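Local coordinates for protein Niban 2 (Homo sapiens, PDB 7CTP) that may suppress apoptosis and may promote melanoma cell invasion in vitro, and carries a PH domain beside a long helical region, at residues F40-H45 against D200-G205. Residues are numbered along the deposited sequence; the frame is centred on the assembly and turned at random.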
ATOM      1  N   PHE A  40      -8.920  20.454  -6.986  1.00 22.78           N
ATOM      2  CA  PHE A  40      -9.149  21.673  -6.215  1.00 24.17           C
ATOM      3  C   PHE A  40      -8.398  21.643  -4.886  1.00 28.68           C
ATOM      4  O   PHE A  40      -7.780  22.639  -4.487  1.00 24.83           O
ATOM      5  CB  PHE A  40     -10.640  21.879  -5.967  1.00 23.52           C
ATOM      6  CG  PHE A  40     -10.923  23.020  -5.041  1.00 25.37           C
ATOM      7  CD1 PHE A  40     -10.884  24.323  -5.505  1.00 28.29           C
ATOM      8  CD2 PHE A  40     -11.180  22.794  -3.695  1.00 34.48           C
ATOM      9  CE1 PHE A  40     -11.122  25.382  -4.650  1.00 34.47           C
ATOM     10  CE2 PHE A  40     -11.418  23.856  -2.837  1.00 36.82           C
ATOM     11  CZ  PHE A  40     -11.395  25.150  -3.322  1.00 28.83           C
ATOM     12  N   ASN A  41      -8.458  20.516  -4.169  1.00 26.45           N
ATOM     13  CA  ASN A  41      -7.806  20.459  -2.857  1.00 28.27           C
ATOM     14  C   ASN A  41      -6.296  20.625  -2.981  1.00 29.79           C
ATOM     15  O   ASN A  41      -5.662  21.298  -2.155  1.00 28.71           O
ATOM     16  CB  ASN A  41      -8.137  19.146  -2.147  1.00 26.98           C
ATOM     17  CG  ASN A  41      -9.591  19.062  -1.717  1.00 27.51           C
ATOM     18  OD1 ASN A  41     -10.241  20.080  -1.470  1.00 33.06           O
ATOM     19  ND2 ASN A  41     -10.102  17.839  -1.613  1.00 32.25           N
ATOM     20  N   SER A  42      -5.702  20.014  -4.005  1.00 24.91           N
ATOM     21  CA  SER A  42      -4.262  20.116  -4.193  1.00 27.77           C
ATOM     22  C   SER A  42      -3.886  21.537  -4.577  1.00 31.22           C
ATOM     23  O   SER A  42      -2.930  22.109  -4.035  1.00 29.82           O
ATOM     24  CB  SER A  42      -3.789  19.121  -5.254  1.00 28.96           C
ATOM     25  OG  SER A  42      -2.399  19.275  -5.532  1.00 30.69           O
ATOM     26  N   MET A  43      -4.649  22.136  -5.492  1.00 26.29           N
ATOM     27  CA  MET A  43      -4.343  23.504  -5.897  1.00 26.13           C
ATOM     28  C   MET A  43      -4.556  24.482  -4.755  1.00 27.61           C
ATOM     29  O   MET A  43      -3.806  25.456  -4.625  1.00 32.67           O
ATOM     30  CB  MET A  43      -5.181  23.901  -7.105  1.00 23.22           C
ATOM     31  CG  MET A  43      -4.739  23.196  -8.353  1.00 28.34           C
ATOM     32  SD  MET A  43      -5.644  23.808  -9.772  1.00 27.70           S
ATOM     33  CE  MET A  43      -4.969  25.477  -9.911  1.00 29.93           C
ATOM     34  N   ARG A  44      -5.561  24.243  -3.912  1.00 25.05           N
ATOM     35  CA  ARG A  44      -5.763  25.144  -2.785  1.00 32.04           C
ATOM     36  C   ARG A  44      -4.568  25.100  -1.843  1.00 37.39           C
ATOM     37  O   ARG A  44      -4.108  26.145  -1.362  1.00 30.64           O
ATOM     38  CB  ARG A  44      -7.054  24.811  -2.046  1.00 29.05           C
ATOM     39  CG  ARG A  44      -7.429  25.859  -1.003  1.00 31.37           C
ATOM     40  CD  ARG A  44      -8.719  25.499  -0.305  1.00 36.71           C
ATOM     41  NE  ARG A  44      -9.039  26.431   0.770  1.00 40.37           N
ATOM     42  CZ  ARG A  44     -10.046  26.262   1.619  1.00 45.45           C
ATOM     43  NH1 ARG A  44     -10.825  25.195   1.514  1.00 42.05           N
ATOM     44  NH2 ARG A  44     -10.277  27.159   2.570  1.00 40.91           N
ATOM     45  N   HIS A  45      -4.027  23.899  -1.599  1.00 34.99           N
ATOM     46  CA  HIS A  45      -2.855  23.767  -0.738  1.00 34.55           C
ATOM     47  C   HIS A  45      -1.662  24.520  -1.314  1.00 38.87           C
ATOM     48  O   HIS A  45      -0.966  25.247  -0.597  1.00 41.20           O
ATOM     49  CB  HIS A  45      -2.510  22.290  -0.534  1.00 36.75           C
ATOM     50  CG  HIS A  45      -3.342  21.613   0.510  1.00 36.45           C
ATOM     51  ND1 HIS A  45      -3.578  22.168   1.749  1.00 46.81           N
ATOM     52  CD2 HIS A  45      -3.994  20.426   0.497  1.00 44.74           C
ATOM     53  CE1 HIS A  45      -4.342  21.353   2.456  1.00 43.84           C
ATOM     54  NE2 HIS A  45      -4.608  20.289   1.719  1.00 50.66           N
ATOM     55  N   ASP A 200       2.824  10.712  -2.583  1.00 48.22           N
ATOM     56  CA  ASP A 200       2.861  12.138  -2.863  1.00 56.00           C
ATOM     57  C   ASP A 200       2.309  12.475  -4.240  1.00 54.52           C
ATOM     58  O   ASP A 200       2.578  13.563  -4.761  1.00 47.40           O
ATOM     59  CB  ASP A 200       4.284  12.673  -2.683  1.00 59.79           C
ATOM     60  CG  ASP A 200       4.884  12.259  -1.351  1.00 73.08           C
ATOM     61  OD1 ASP A 200       6.031  11.761  -1.340  1.00 87.25           O
ATOM     62  OD2 ASP A 200       4.192  12.408  -0.319  1.00 79.66           O
ATOM     63  N   SER A 201       1.536  11.567  -4.836  1.00 41.50           N
ATOM     64  CA  SER A 201       0.698  11.935  -5.968  1.00 47.79           C
ATOM     65  C   SER A 201      -0.263  13.036  -5.544  1.00 29.09           C
ATOM     66  O   SER A 201      -0.969  12.912  -4.538  1.00 34.36           O
ATOM     67  CB  SER A 201      -0.078  10.722  -6.483  1.00 43.90           C
ATOM     68  OG  SER A 201      -1.089  11.129  -7.387  1.00 37.66           O
ATOM     69  N   LYS A 202      -0.272  14.133  -6.298  1.00 29.32           N
ATOM     70  CA  LYS A 202      -1.062  15.280  -5.875  1.00 32.12           C
ATOM     71  C   LYS A 202      -2.539  15.085  -6.163  1.00 29.87           C
ATOM     72  O   LYS A 202      -3.384  15.457  -5.348  1.00 31.55           O
ATOM     73  CB  LYS A 202      -0.559  16.553  -6.561  1.00 33.28           C
ATOM     74  CG  LYS A 202       0.920  16.826  -6.338  1.00 41.66           C
ATOM     75  CD  LYS A 202       1.341  18.143  -6.965  1.00 38.79           C
ATOM     76  CE  LYS A 202       2.534  18.747  -6.227  1.00 57.92           C
ATOM     77  NZ  LYS A 202       2.131  19.604  -5.066  1.00 63.27           N
ATOM     78  N   VAL A 203      -2.870  14.511  -7.317  1.00 23.59           N
ATOM     79  CA  VAL A 203      -4.253  14.541  -7.780  1.00 22.58           C
ATOM     80  C   VAL A 203      -4.743  13.138  -8.107  1.00 24.73           C
ATOM     81  O   VAL A 203      -5.772  12.701  -7.584  1.00 23.04           O
ATOM     82  CB  VAL A 203      -4.404  15.463  -9.000  1.00 22.31           C
ATOM     83  CG1 VAL A 203      -5.848  15.482  -9.487  1.00 26.11           C
ATOM     84  CG2 VAL A 203      -3.939  16.873  -8.639  1.00 29.00           C
ATOM     85  N   GLU A 204      -4.014  12.432  -8.983  1.00 25.58           N
ATOM     86  CA  GLU A 204      -4.474  11.127  -9.463  1.00 24.52           C
ATOM     87  C   GLU A 204      -4.631  10.129  -8.323  1.00 25.35           C
ATOM     88  O   GLU A 204      -5.619   9.385  -8.263  1.00 24.38           O
ATOM     89  CB  GLU A 204      -3.504  10.588 -10.510  1.00 25.87           C
ATOM     90  CG  GLU A 204      -3.597  11.284 -11.856  1.00 25.82           C
ATOM     91  CD  GLU A 204      -2.601  10.728 -12.859  1.00 40.32           C
ATOM     92  OE1 GLU A 204      -2.149   9.572 -12.683  1.00 36.87           O
ATOM     93  OE2 GLU A 204      -2.272  11.453 -13.819  1.00 39.72           O
ATOM     94  N   GLY A 205      -3.648  10.075  -7.426  1.00 25.89           N
ATOM     95  CA  GLY A 205      -3.677   9.160  -6.306  1.00 27.88           C
ATOM     96  C   GLY A 205      -4.880   9.342  -5.401  1.00 23.72           C
ATOM     97  O   GLY A 205      -5.677   8.418  -5.207  1.00 23.38           O
TER
HETATM   98  O   HOH W   1      -0.696  19.489  -3.646  1.00 45.98           O
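Ser42 meets Lys202 and Val203 in a small, water-bridged surface contact. It joins the C-terminal part of helix 10-48 to the turn that leads into helix 204-218. The chain between the two segments includes the seven-stranded antiparallel sheet of the PH domain, so the contact brings helix 10-48 against the chain that comes back after that sheet. Ser42 is the one residue of its segment that touches the turn. Its CB points toward the turn and lies 3.7 Å from Lys202 O and 4.1 Å from Val203 CG2. Ser42 OG lies against the root of the Lys202 side chain, 3.4 Å from Lys202 CB. Turned anti to the serine's own backbone N (chi1 175°), Ser42 OG shares a 2.6 Å hydrogen bond with a water. Lys202 NZ donates to the same water over 3.2 Å. The lysine chain is bent at its last torsion (chi4 -87°), which turns the ammonium back toward helix 10-48. There NZ also forms a salt bridge with Glu46, one helical turn beyond Ser42. Val203 sits at the N-cap position of helix 204-218, and its side chain also packs on Tyr35 and Leu39 of helix 10-48. Within the turn, Gly205 N donates to Ser201 OG at 2.8 Å, which ties the first turn of the helix to the residues before it. Only 101 Å² is buried between the segments. The chemistry implies a light, partly hydrated junction, in which van der Waals contact at Ser42 is joined by a shared water and the lysine charge is probably balanced mainly by Glu46.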